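PDB 7JLZ: 16S rRNA methylase from Uncultured bacterium, which probably transfers a methyl group to N1 of adenine 1408 in 16S rRNA of the 30S ribosomal subunit, a modification linked to aminoglycoside resistance. Local coordinates for residues Y24-D30 against G48-I54; L91-L97 against L120-K126; I99-W103 against G136-E140; E176-L180 against P203-L207. All coordinates share one frame; numbering follows the deposited sequence. Where two conformers were deposited one is given.

Contact 1. Residues Y24-D30 against G48-I54; sequences YKKVEVD and GTLFIGI
E28 reaches across to F51 along its whole side chain. E28 CB starts 3.8 Å from F51 CD2, CG stays near the same atom, and E28 CD comes to 3.6 Å from F51 CE2. With CG anti to the backbone N (chi1 175°) and the chain extended beyond it, the carboxylate lands beside the ring, its plane 66° from that of the phenyl group. E28 OE1 lies 3.3 Å from F51 CE2, while E28 OE2 meets the ring edge and sits 2.6 Å from D30 OD1. The D30 carboxylate is nearly coplanar with the ring and offers OD2 to its edge, whose weakly positive C-H groups suit oxygens. T49 CG2 lies over one face of F51.

On the other side of the sheet V27 and L50 pack on helix 14-21, and methyl contacts join V27 to I52 and V29 to I54. L50 CB rests on a face of the Y24 ring, 3.8 Å from its centroid. The backbones run parallel, and E28 is gripped through both N and O, E28 N to L50 O at 2.7 Å. This is the first beta-alpha-beta unit of a Rossmann-like methyltransferase; D30 lies near the end of the strand leading into its glycine-rich loop.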
loop_
_atom_site.group_PDB
_atom_site.type_symbol
_atom_site.label_atom_id
_atom_site.label_comp_id
_atom_site.label_asym_id
_atom_site.label_seq_id
_atom_site.Cartn_x
_atom_site.Cartn_y
_atom_site.Cartn_z
ATOM N N TYR A 24 -16.778 -0.277 9.866
ATOM C CA TYR A 24 -16.679 -0.376 8.419
ATOM C C TYR A 24 -16.813 -1.818 7.947
ATOM O O TYR A 24 -16.443 -2.762 8.653
ATOM C CB TYR A 24 -15.352 0.193 7.931
ATOM C CG TYR A 24 -15.190 1.648 8.261
ATOM C CD1 TYR A 24 -15.620 2.631 7.372
ATOM C CD2 TYR A 24 -14.611 2.048 9.458
ATOM C CE1 TYR A 24 -15.479 3.967 7.666
ATOM C CE2 TYR A 24 -14.455 3.385 9.754
ATOM C CZ TYR A 24 -14.895 4.338 8.854
ATOM O OH TYR A 24 -14.749 5.671 9.146
ATOM N N LYS A 25 -17.342 -1.978 6.734
ATOM C CA LYS A 25 -17.477 -3.295 6.123
ATOM C C LYS A 25 -16.216 -3.750 5.399
ATOM O O LYS A 25 -16.029 -4.958 5.214
ATOM C CB LYS A 25 -18.657 -3.302 5.149
ATOM C CG LYS A 25 -20.001 -3.132 5.840
ATOM C CD LYS A 25 -20.204 -4.214 6.894
ATOM C CE LYS A 25 -21.296 -3.840 7.891
ATOM N NZ LYS A 25 -20.828 -2.834 8.889
ATOM N N LYS A 26 -15.359 -2.817 4.986
ATOM C CA LYS A 26 -14.078 -3.110 4.358
ATOM C C LYS A 26 -13.006 -2.225 4.967
ATOM O O LYS A 26 -13.241 -1.039 5.220
ATOM C CB LYS A 26 -14.075 -2.849 2.844
ATOM C CG LYS A 26 -15.052 -3.626 1.989
ATOM C CD LYS A 26 -14.847 -3.183 0.528
ATOM C CE LYS A 26 -15.743 -3.923 -0.460
ATOM N NZ LYS A 26 -17.155 -3.452 -0.421
ATOM N N VAL A 27 -11.817 -2.794 5.157
ATOM C CA VAL A 27 -10.638 -2.061 5.598
ATOM C C VAL A 27 -9.552 -2.257 4.552
ATOM O O VAL A 27 -9.339 -3.378 4.074
ATOM C CB VAL A 27 -10.161 -2.527 6.985
ATOM C CG1 VAL A 27 -8.855 -1.842 7.372
ATOM C CG2 VAL A 27 -11.241 -2.274 8.029
ATOM N N GLU A 28 -8.898 -1.162 4.168
ATOM C CA GLU A 28 -7.791 -1.202 3.228
ATOM C C GLU A 28 -6.572 -0.541 3.855
ATOM O O GLU A 28 -6.670 0.556 4.416
ATOM C CB GLU A 28 -8.148 -0.506 1.907
ATOM C CG GLU A 28 -6.949 -0.439 0.956
ATOM C CD GLU A 28 -7.328 0.007 -0.442
ATOM O OE1 GLU A 28 -8.456 -0.291 -0.877
ATOM O OE2 GLU A 28 -6.477 0.663 -1.100
ATOM N N VAL A 29 -5.427 -1.212 3.775
ATOM C CA VAL A 29 -4.157 -0.669 4.247
ATOM C C VAL A 29 -3.326 -0.307 3.025
ATOM O O VAL A 29 -3.181 -1.128 2.113
ATOM C CB VAL A 29 -3.415 -1.674 5.146
ATOM C CG1 VAL A 29 -2.003 -1.194 5.443
ATOM C CG2 VAL A 29 -4.238 -1.923 6.434
ATOM N N ASP A 30 -2.756 0.898 3.027
ATOM C CA ASP A 30 -2.057 1.463 1.870
ATOM C C ASP A 30 -0.621 1.802 2.249
ATOM O O ASP A 30 -0.389 2.664 3.104
ATOM C CB ASP A 30 -2.784 2.712 1.374
ATOM C CG ASP A 30 -4.153 2.397 0.858
ATOM O OD1 ASP A 30 -4.250 1.472 0.034
ATOM O OD2 ASP A 30 -5.132 3.036 1.289
ATOM N N GLY A 48 -17.686 3.826 2.495
ATOM C CA GLY A 48 -17.893 2.587 3.219
ATOM C C GLY A 48 -16.639 1.820 3.579
ATOM O O GLY A 48 -16.710 0.834 4.317
ATOM N N THR A 49 -15.488 2.246 3.079
ATOM C CA THR A 49 -14.221 1.571 3.320
ATOM C C THR A 49 -13.325 2.452 4.182
ATOM O O THR A 49 -13.248 3.667 3.974
ATOM C CB THR A 49 -13.529 1.243 1.988
ATOM O OG1 THR A 49 -14.349 0.333 1.234
ATOM C CG2 THR A 49 -12.169 0.625 2.220
ATOM N N LEU A 50 -12.653 1.845 5.158
ATOM C CA LEU A 50 -11.647 2.554 5.942
ATOM C C LEU A 50 -10.293 2.398 5.260
ATOM O O LEU A 50 -9.841 1.272 5.015
ATOM C CB LEU A 50 -11.600 2.018 7.373
ATOM C CG LEU A 50 -10.541 2.628 8.300
ATOM C CD1 LEU A 50 -10.798 4.102 8.556
ATOM C CD2 LEU A 50 -10.505 1.844 9.624
ATOM N N PHE A 51 -9.640 3.514 4.955
ATOM C CA PHE A 51 -8.325 3.494 4.327
ATOM C C PHE A 51 -7.267 3.925 5.332
ATOM O O PHE A 51 -7.389 4.986 5.955
ATOM C CB PHE A 51 -8.288 4.405 3.091
ATOM C CG PHE A 51 -9.212 3.952 1.987
ATOM C CD1 PHE A 51 -10.544 4.329 1.986
ATOM C CD2 PHE A 51 -8.750 3.131 0.963
ATOM C CE1 PHE A 51 -11.405 3.903 0.988
ATOM C CE2 PHE A 51 -9.617 2.706 -0.050
ATOM C CZ PHE A 51 -10.943 3.091 -0.030
ATOM N N ILE A 52 -6.211 3.124 5.454
ATOM C CA ILE A 52 -5.161 3.342 6.438
ATOM C C ILE A 52 -3.832 3.470 5.713
ATOM O O ILE A 52 -3.358 2.494 5.123
ATOM C CB ILE A 52 -5.091 2.189 7.449
ATOM C CG1 ILE A 52 -6.473 1.972 8.063
ATOM C CG2 ILE A 52 -4.013 2.478 8.477
ATOM C CD1 ILE A 52 -6.532 0.819 9.086
ATOM N N GLY A 53 -3.209 4.643 5.790
ATOM C CA GLY A 53 -1.862 4.833 5.266
ATOM C C GLY A 53 -0.829 4.670 6.368
ATOM O O GLY A 53 -1.021 5.157 7.482
ATOM N N ILE A 54 0.282 3.997 6.048
ATOM C CA ILE A 54 1.367 3.771 7.005
ATOM C C ILE A 54 2.691 4.201 6.385
ATOM O O ILE A 54 3.102 3.651 5.356
ATOM C CB ILE A 54 1.443 2.297 7.437
ATOM C CG1 ILE A 54 0.055 1.811 7.870
ATOM C CG2 ILE A 54 2.450 2.126 8.580
ATOM C CD1 ILE A 54 0.016 0.305 8.193
#

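Contact 2. Residues L91-L97 against L120-K126; sequences LGTADKL and LISNILK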
loop_
_atom_site.group_PDB
_atom_site.type_symbol
_atom_site.label_atom_id
_atom_site.label_comp_id
_atom_site.label_asym_id
_atom_site.label_seq_id
_atom_site.Cartn_x
_atom_site.Cartn_y
_atom_site.Cartn_z
ATOM N N LEU A 91 -2.124 -6.030 12.272
ATOM C CA LEU A 91 -1.986 -7.342 11.671
ATOM C C LEU A 91 -3.338 -8.044 11.651
ATOM O O LEU A 91 -4.104 -7.981 12.616
ATOM C CB LEU A 91 -0.948 -8.177 12.428
ATOM C CG LEU A 91 0.492 -7.632 12.406
ATOM C CD1 LEU A 91 1.418 -8.484 13.284
ATOM C CD2 LEU A 91 1.026 -7.543 10.968
ATOM N N GLY A 92 -3.642 -8.685 10.526
ATOM C CA GLY A 92 -4.883 -9.414 10.381
ATOM C C GLY A 92 -6.120 -8.570 10.174
ATOM O O GLY A 92 -7.231 -9.092 10.317
ATOM N N THR A 93 -5.972 -7.289 9.819
ATOM C CA THR A 93 -7.107 -6.370 9.766
ATOM C C THR A 93 -7.568 -5.999 8.362
ATOM O O THR A 93 -8.674 -5.468 8.225
ATOM C CB THR A 93 -6.800 -5.057 10.516
ATOM O OG1 THR A 93 -5.770 -4.328 9.836
ATOM C CG2 THR A 93 -6.376 -5.327 11.961
ATOM N N ALA A 94 -6.765 -6.234 7.329
ATOM C CA ALA A 94 -7.001 -5.642 6.017
ATOM C C ALA A 94 -7.757 -6.591 5.094
ATOM O O ALA A 94 -7.319 -7.719 4.860
ATOM C CB ALA A 94 -5.684 -5.245 5.356
ATOM N N ASP A 95 -8.874 -6.108 4.545
ATOM C CA ASP A 95 -9.510 -6.798 3.428
ATOM C C ASP A 95 -8.730 -6.586 2.138
ATOM O O ASP A 95 -8.764 -7.436 1.236
ATOM C CB ASP A 95 -10.948 -6.308 3.264
ATOM C CG ASP A 95 -11.795 -6.569 4.496
ATOM O OD1 ASP A 95 -12.099 -7.754 4.771
ATOM O OD2 ASP A 95 -12.133 -5.591 5.198
ATOM N N LYS A 96 -8.034 -5.459 2.029
ATOM C CA LYS A 96 -7.184 -5.185 0.881
ATOM C C LYS A 96 -5.926 -4.482 1.354
ATOM O O LYS A 96 -5.985 -3.603 2.215
ATOM C CB LYS A 96 -7.887 -4.331 -0.173
ATOM C CG LYS A 96 -7.020 -4.147 -1.425
ATOM C CD LYS A 96 -7.621 -3.219 -2.456
ATOM C CE LYS A 96 -6.724 -3.174 -3.691
ATOM N NZ LYS A 96 -7.244 -2.251 -4.735
ATOM N N LEU A 97 -4.794 -4.878 0.774
ATOM C CA LEU A 97 -3.490 -4.288 1.038
ATOM C C LEU A 97 -2.943 -3.810 -0.295
ATOM O O LEU A 97 -2.751 -4.616 -1.207
ATOM C CB LEU A 97 -2.536 -5.307 1.669
ATOM C CG LEU A 97 -1.091 -4.865 1.870
ATOM C CD1 LEU A 97 -1.000 -3.660 2.794
ATOM C CD2 LEU A 97 -0.282 -6.042 2.433
ATOM N N LEU A 120 5.252 -10.038 6.287
ATOM C CA LEU A 120 4.338 -8.991 6.719
ATOM C C LEU A 120 3.126 -8.894 5.806
ATOM O O LEU A 120 2.015 -8.623 6.274
ATOM C CB LEU A 120 5.084 -7.658 6.759
ATOM C CG LEU A 120 4.271 -6.397 7.034
ATOM C CD1 LEU A 120 3.753 -6.421 8.458
ATOM C CD2 LEU A 120 5.118 -5.162 6.792
ATOM N N ILE A 121 3.319 -9.123 4.506
ATOM C CA ILE A 121 2.243 -8.933 3.532
ATOM C C ILE A 121 1.070 -9.856 3.839
ATOM O O ILE A 121 -0.080 -9.420 3.955
ATOM C CB ILE A 121 2.779 -9.155 2.108
ATOM C CG1 ILE A 121 3.793 -8.067 1.763
ATOM C CG2 ILE A 121 1.645 -9.164 1.090
ATOM C CD1 ILE A 121 4.519 -8.325 0.456
ATOM N N SER A 122 1.341 -11.149 3.978
ATOM C CA SER A 122 0.254 -12.076 4.262
ATOM C C SER A 122 -0.322 -11.849 5.654
ATOM O O SER A 122 -1.512 -12.078 5.872
ATOM C CB SER A 122 0.739 -13.516 4.106
ATOM O OG SER A 122 -0.289 -14.328 3.571
ATOM N N ASN A 123 0.496 -11.387 6.601
ATOM C CA ASN A 123 0.010 -11.231 7.968
ATOM C C ASN A 123 -0.786 -9.948 8.177
ATOM O O ASN A 123 -1.550 -9.867 9.140
ATOM C CB ASN A 123 1.175 -11.314 8.958
ATOM C CG ASN A 123 1.630 -12.754 9.184
ATOM O OD1 ASN A 123 1.235 -13.661 8.453
ATOM N ND2 ASN A 123 2.445 -12.966 10.197
ATOM N N ILE A 124 -0.634 -8.942 7.311
ATOM C CA ILE A 124 -1.561 -7.821 7.365
ATOM C C ILE A 124 -2.947 -8.247 6.882
ATOM O O ILE A 124 -3.971 -7.772 7.393
ATOM C CB ILE A 124 -0.997 -6.654 6.524
ATOM C CG1 ILE A 124 0.256 -6.070 7.185
ATOM C CG2 ILE A 124 -2.063 -5.558 6.295
ATOM C CD1 ILE A 124 1.028 -5.089 6.260
ATOM N N LEU A 125 -3.006 -9.160 5.918
ATOM C CA LEU A 125 -4.250 -9.483 5.232
ATOM C C LEU A 125 -5.120 -10.432 6.042
ATOM O O LEU A 125 -4.616 -11.346 6.699
ATOM C CB LEU A 125 -3.952 -10.130 3.880
ATOM C CG LEU A 125 -3.521 -9.176 2.781
ATOM C CD1 LEU A 125 -3.000 -9.959 1.589
ATOM C CD2 LEU A 125 -4.721 -8.341 2.398
ATOM N N LYS A 126 -6.436 -10.234 5.954
ATOM C CA LYS A 126 -7.381 -11.262 6.366
ATOM C C LYS A 126 -7.286 -12.445 5.409
ATOM O O LYS A 126 -6.779 -12.317 4.286
ATOM C CB LYS A 126 -8.807 -10.717 6.367
ATOM C CG LYS A 126 -9.065 -9.552 7.293
ATOM C CD LYS A 126 -10.541 -9.235 7.283
ATOM C CE LYS A 126 -10.920 -8.252 8.359
ATOM N NZ LYS A 126 -12.392 -8.028 8.359
HETATM O O HOH W 1 -13.003 -5.635 7.887
#
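A94 and L97 make the dense half of this contact, pressed against I121, I124 and L125 where helix 120-124 gives way to strand. A94 CB meets I124 CG2 at 3.8 Å, a fit that a small methyl side chain suits. L97 is directed toward the 120-126 segment: L97 CB lies 3.8 Å from L125 CD2, and its CD2 reaches I121 CG2 across a roughly perpendicular crossing. V29 and L31 of strand 26-31 touch the same leucine, so much of its surroundings is hydrocarbon, though CD2 also lies near I121 O.

The backbone stitches this half together. K126 N gives an almost straight bond to A94 O (2.9 Å), and I124 O, at the helix end, takes A94 N at 3.2 Å. Nearby, G92 N binds N123 O through a bent bond of 2.8 Å; the positive phi of G92 is easiest for glycine.

On the solvent side the aliphatic stem of K126 packs along the 92-95 backbone, but its amino end is held loosely. K126 NZ stays 3.6 Å from D95 OD1, a long salt bridge, and a water accepting from NZ and donating to D95 OD2 spans the pair.

OD2 also takes the backbone N of V27, so D95 has a firmer partner in strand 26-31 than in the lysine. The charges probably add a loose, water-mediated attraction, while hydrocarbon packing and backbone bonds carry the join.

Contact 3. Residues I99-W103 against G136-E140; sequences IILPW and GYSQE
Y137 and L101 approach most closely through a methylene and a carbonyl: Y137 CB stands 3.2 Å from L101 O. L101 O also accepts a hydrogen bond from a water 2.6 Å away. That water in turn accepts from Y137 N, 3.1 Å away, and lies in the plane of the tyrosine ring at its edge, so one solvent molecule joins two backbones that do not bond directly. I100 and Y137 lie side by side and point the same way, with I100 CG2 3.8 Å from Y137 CE2; a largely apolar ring suits this place along the isoleucine.

S138 meets the proline ring: S138 OG sits 3.7 Å from P102 CD and comes similarly near L101 CB. The contact is slight, and here the small serine fits against a rigid ring that has no N-H to offer.

Two backbone features set up this first shell. The peptide between L101 and P102 is cis, a form that proline tolerates far better than other residues, and it bends the chain sharply as strand 94-100 ends. G136 adopts a positive phi that would jam a CB against the preceding carbonyl, and so turns the chain as strand 129-135 runs out.

Farther out, L101 bonds through its backbone to V134 and packs on I133 and L135. The contact thus lies just past the C-terminal ends of the adjacent parallel strands 94-100 and 129-135, with I188 and L204 against Y137, while helix 120-124 reaches only I99 and W103.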
loop_
_atom_site.group_PDB
_atom_site.type_symbol
_atom_site.label_atom_id
_atom_site.label_comp_id
_atom_site.label_asym_id
_atom_site.label_seq_id
_atom_site.Cartn_x
_atom_site.Cartn_y
_atom_site.Cartn_z
ATOM N N ILE A 99 0.260 -1.919 -2.107
ATOM C CA ILE A 99 1.670 -1.656 -1.881
ATOM C C ILE A 99 2.203 -0.944 -3.119
ATOM O O ILE A 99 2.340 -1.563 -4.179
ATOM C CB ILE A 99 2.467 -2.941 -1.623
ATOM C CG1 ILE A 99 1.849 -3.764 -0.481
ATOM C CG2 ILE A 99 3.902 -2.584 -1.297
ATOM C CD1 ILE A 99 2.476 -5.145 -0.326
ATOM N N ILE A 100 2.488 0.352 -3.001
ATOM C CA ILE A 100 3.076 1.115 -4.094
ATOM C C ILE A 100 4.569 1.176 -3.802
ATOM O O ILE A 100 5.037 2.015 -3.020
ATOM C CB ILE A 100 2.443 2.501 -4.229
ATOM C CG1 ILE A 100 0.923 2.353 -4.331
ATOM C CG2 ILE A 100 3.035 3.238 -5.447
ATOM C CD1 ILE A 100 0.154 3.651 -4.201
ATOM N N LEU A 101 5.329 0.278 -4.427
ATOM C CA LEU A 101 6.737 0.162 -4.095
ATOM C C LEU A 101 7.486 1.426 -4.527
ATOM O O LEU A 101 7.054 2.136 -5.439
ATOM C CB LEU A 101 7.338 -1.087 -4.743
ATOM C CG LEU A 101 6.921 -2.401 -4.062
ATOM C CD1 LEU A 101 7.521 -3.589 -4.788
ATOM C CD2 LEU A 101 7.345 -2.417 -2.612
ATOM N N PRO A 102 8.589 1.763 -3.850
ATOM C CA PRO A 102 9.147 1.072 -2.686
ATOM C C PRO A 102 8.488 1.462 -1.373
ATOM O O PRO A 102 7.874 2.526 -1.254
ATOM C CB PRO A 102 10.605 1.517 -2.700
ATOM C CG PRO A 102 10.543 2.904 -3.258
ATOM C CD PRO A 102 9.472 2.856 -4.312
ATOM N N TRP A 103 8.601 0.572 -0.383
ATOM C CA TRP A 103 8.216 0.880 0.990
ATOM C C TRP A 103 9.328 0.298 1.855
ATOM O O TRP A 103 9.185 -0.759 2.466
ATOM C CB TRP A 103 6.841 0.315 1.345
ATOM C CG TRP A 103 6.245 0.883 2.612
ATOM C CD1 TRP A 103 5.849 2.179 2.823
ATOM C CD2 TRP A 103 5.962 0.179 3.835
ATOM N NE1 TRP A 103 5.335 2.316 4.094
ATOM C CE2 TRP A 103 5.403 1.108 4.734
ATOM C CE3 TRP A 103 6.136 -1.143 4.256
ATOM C CZ2 TRP A 103 5.004 0.758 6.020
ATOM C CZ3 TRP A 103 5.739 -1.490 5.536
ATOM C CH2 TRP A 103 5.182 -0.543 6.401
ATOM N N GLY A 136 7.100 -0.097 -10.595
ATOM C CA GLY A 136 7.677 0.805 -11.574
ATOM C C GLY A 136 8.376 2.015 -10.982
ATOM O O GLY A 136 9.176 2.661 -11.668
ATOM N N TYR A 137 8.095 2.330 -9.711
ATOM C CA TYR A 137 8.694 3.505 -9.077
ATOM C C TYR A 137 10.097 3.241 -8.539
ATOM O O TYR A 137 10.926 4.161 -8.525
ATOM C CB TYR A 137 7.810 4.013 -7.935
ATOM C CG TYR A 137 6.540 4.725 -8.365
ATOM C CD1 TYR A 137 6.562 6.057 -8.760
ATOM C CD2 TYR A 137 5.320 4.068 -8.359
ATOM C CE1 TYR A 137 5.406 6.711 -9.139
ATOM C CE2 TYR A 137 4.154 4.716 -8.737
ATOM C CZ TYR A 137 4.206 6.039 -9.129
ATOM O OH TYR A 137 3.050 6.686 -9.514
ATOM N N SER A 138 10.377 2.015 -8.079
ATOM C CA SER A 138 11.673 1.696 -7.483
ATOM C C SER A 138 12.813 2.034 -8.436
ATOM O O SER A 138 12.649 2.052 -9.660
ATOM C CB SER A 138 11.744 0.212 -7.109
ATOM O OG SER A 138 10.824 -0.110 -6.086
ATOM N N GLN A 139 13.990 2.291 -7.854
ATOM C CA GLN A 139 15.162 2.633 -8.657
ATOM C C GLN A 139 15.542 1.510 -9.615
ATOM O O GLN A 139 16.162 1.768 -10.652
ATOM C CB GLN A 139 16.341 2.976 -7.744
ATOM N N GLU A 140 15.174 0.262 -9.295
ATOM C CA GLU A 140 15.484 -0.875 -10.157
ATOM C C GLU A 140 14.769 -0.818 -11.503
ATOM O O GLU A 140 15.115 -1.597 -12.399
ATOM C CB GLU A 140 15.127 -2.190 -9.458
ATOM C CG GLU A 140 15.848 -2.438 -8.145
ATOM C CD GLU A 140 14.914 -2.376 -6.951
ATOM O OE1 GLU A 140 14.498 -1.260 -6.574
ATOM O OE2 GLU A 140 14.584 -3.446 -6.394
HETATM O O HOH W 2 6.331 0.968 -7.619
#

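Contact 4. Residues E176-L180 against P203-L207; sequences EFGSL and PLYQL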
loop_
_atom_site.group_PDB
_atom_site.type_symbol
_atom_site.label_atom_id
_atom_site.label_comp_id
_atom_site.label_asym_id
_atom_site.label_seq_id
_atom_site.Cartn_x
_atom_site.Cartn_y
_atom_site.Cartn_z
ATOM N N GLU A 176 -4.244 -11.034 -11.227
ATOM C CA GLU A 176 -4.391 -10.013 -12.251
ATOM C C GLU A 176 -3.044 -9.356 -12.495
ATOM O O GLU A 176 -2.239 -9.182 -11.569
ATOM C CB GLU A 176 -5.405 -8.937 -11.858
ATOM C CG GLU A 176 -6.835 -9.401 -11.722
ATOM C CD GLU A 176 -7.809 -8.242 -11.721
ATOM O OE1 GLU A 176 -7.436 -7.160 -12.216
ATOM O OE2 GLU A 176 -8.945 -8.414 -11.230
ATOM N N PHE A 177 -2.829 -8.950 -13.746
ATOM C CA PHE A 177 -1.661 -8.166 -14.120
ATOM C C PHE A 177 -2.090 -7.175 -15.183
ATOM O O PHE A 177 -2.852 -7.532 -16.079
ATOM C CB PHE A 177 -0.530 -9.046 -14.672
ATOM C CG PHE A 177 0.569 -8.273 -15.356
ATOM C CD1 PHE A 177 1.636 -7.776 -14.635
ATOM C CD2 PHE A 177 0.535 -8.059 -16.730
ATOM C CE1 PHE A 177 2.644 -7.065 -15.265
ATOM C CE2 PHE A 177 1.540 -7.351 -17.361
ATOM C CZ PHE A 177 2.595 -6.857 -16.623
ATOM N N GLY A 178 -1.587 -5.950 -15.114
ATOM C CA GLY A 178 -1.874 -5.025 -16.202
ATOM C C GLY A 178 -1.124 -3.720 -16.053
ATOM O O GLY A 178 -0.464 -3.458 -15.045
ATOM N N SER A 179 -1.229 -2.902 -17.093
ATOM C CA SER A 179 -0.625 -1.577 -17.063
ATOM C C SER A 179 -1.502 -0.598 -16.293
ATOM O O SER A 179 -2.731 -0.695 -16.298
ATOM C CB SER A 179 -0.414 -1.046 -18.486
ATOM O OG SER A 179 0.388 -1.919 -19.257
ATOM N N LEU A 180 -0.855 0.368 -15.648
ATOM C CA LEU A 180 -1.562 1.492 -15.054
ATOM C C LEU A 180 -1.843 2.549 -16.117
ATOM O O LEU A 180 -1.014 2.796 -16.996
ATOM C CB LEU A 180 -0.729 2.101 -13.925
ATOM C CG LEU A 180 -1.320 2.204 -12.516
ATOM C CD1 LEU A 180 -1.641 0.839 -11.969
ATOM C CD2 LEU A 180 -0.361 2.938 -11.580
ATOM N N PRO A 203 6.796 3.039 -17.762
ATOM C CA PRO A 203 5.520 2.356 -17.544
ATOM C C PRO A 203 5.354 1.946 -16.094
ATOM O O PRO A 203 6.322 1.677 -15.380
ATOM C CB PRO A 203 5.623 1.135 -18.458
ATOM C CG PRO A 203 7.069 0.790 -18.404
ATOM C CD PRO A 203 7.838 2.093 -18.204
ATOM N N LEU A 204 4.098 1.917 -15.660
ATOM C CA LEU A 204 3.745 1.434 -14.333
ATOM C C LEU A 204 2.801 0.246 -14.465
ATOM O O LEU A 204 1.983 0.188 -15.391
ATOM C CB LEU A 204 3.100 2.535 -13.483
ATOM C CG LEU A 204 3.998 3.718 -13.088
ATOM C CD1 LEU A 204 3.237 4.686 -12.196
ATOM C CD2 LEU A 204 5.281 3.244 -12.392
ATOM N N TYR A 205 2.915 -0.693 -13.530
ATOM C CA TYR A 205 2.174 -1.941 -13.587
ATOM C C TYR A 205 1.442 -2.166 -12.276
ATOM O O TYR A 205 1.890 -1.732 -11.211
ATOM C CB TYR A 205 3.093 -3.135 -13.859
ATOM C CG TYR A 205 3.887 -2.962 -15.129
ATOM C CD1 TYR A 205 3.342 -3.299 -16.360
ATOM C CD2 TYR A 205 5.173 -2.432 -15.099
ATOM C CE1 TYR A 205 4.067 -3.129 -17.525
ATOM C CE2 TYR A 205 5.898 -2.259 -16.249
ATOM C CZ TYR A 205 5.344 -2.612 -17.459
ATOM O OH TYR A 205 6.076 -2.441 -18.609
ATOM N N GLN A 206 0.306 -2.836 -12.390
ATOM C CA GLN A 206 -0.551 -3.214 -11.274
ATOM C C GLN A 206 -0.666 -4.731 -11.263
ATOM O O GLN A 206 -0.989 -5.332 -12.283
ATOM C CB GLN A 206 -1.927 -2.580 -11.460
ATOM C CG GLN A 206 -2.853 -2.607 -10.272
ATOM C CD GLN A 206 -4.188 -1.968 -10.612
ATOM O OE1 GLN A 206 -4.892 -2.430 -11.511
ATOM N NE2 GLN A 206 -4.531 -0.887 -9.915
ATOM N N LEU A 207 -0.420 -5.344 -10.113
ATOM C CA LEU A 207 -0.524 -6.788 -9.964
ATOM C C LEU A 207 -1.414 -7.045 -8.765
ATOM O O LEU A 207 -1.255 -6.385 -7.735
ATOM C CB LEU A 207 0.853 -7.439 -9.744
ATOM C CG LEU A 207 1.846 -7.537 -10.906
ATOM C CD1 LEU A 207 2.413 -6.168 -11.283
ATOM C CD2 LEU A 207 2.969 -8.497 -10.565
#
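F177 and Y205 stand side by side because their first torsions differ: F177 carries CG anti to the backbone N (chi1 167°), whereas Y205 holds CG anti to the carbonyl carbon (chi1 -57°). From neighbouring strands the two rings then point the same way, with planes 16° apart but slid so far that they barely overlap, the centroids 5.7 Å from each other. The nearest atoms are F177 CZ and Y205 CD1, 3.6 Å apart. L207 fills in beside them: L207 CG meets the edge of the phenyl ring, 3.7 Å from F177 CD1. Aromatic and aliphatic residues suit this side, where L151 and L154 also lie against F177.

The strands run antiparallel, the last such pair of the class I methyltransferase sheet. G178 and Q206 form a hydrogen-bonded pair, with G178 N to Q206 O at 3.0 Å and Q206 N to G178 O at 2.8 Å. L180 N bonds to L204 O at 2.9 Å; the N-H points straight at the oxygen, but the donor stands well above the carbonyl plane.

L180 points across at its partner strand. L180 CD1 rests on Q206 CB, 3.5 Å away, and CD2 leans on L204. The glutamine suits a mixed position: its methylenes take the leucine while NE2 makes a weak bond to E132.

Chemically, then, the pair is held by backbone bonds, with F177, Y205 and L207 packed together and L180 against L204 and the Q206 stem. No charged pair joins the two segments, so the outermost strand 172-179 adheres here through main chain and hydrocarbon.

In the fold
The four contacts follow one mixed sheet of order 3-2-1-4-5-7-6, the class I methyltransferase pattern. Contacts 1 and 2, with centres about 11 Å apart, adjoin through neighbouring strands 26-31 and 94-100, where V27 N meets D95 OD2 at 2.8 Å. Contact 3 continues strand 94-100 to its end and ties back to contact 1 through W103 NE1 and I54 O, 2.9 Å apart. Contact 4, about 22 Å from contact 1 between centres, touches contact 3 where L204 packs on Y137 and G136. In this fold S-adenosylmethionine usually binds near the C-terminal ends of strands 26-31 and 49-55, consistent with a site beside D30 and I54.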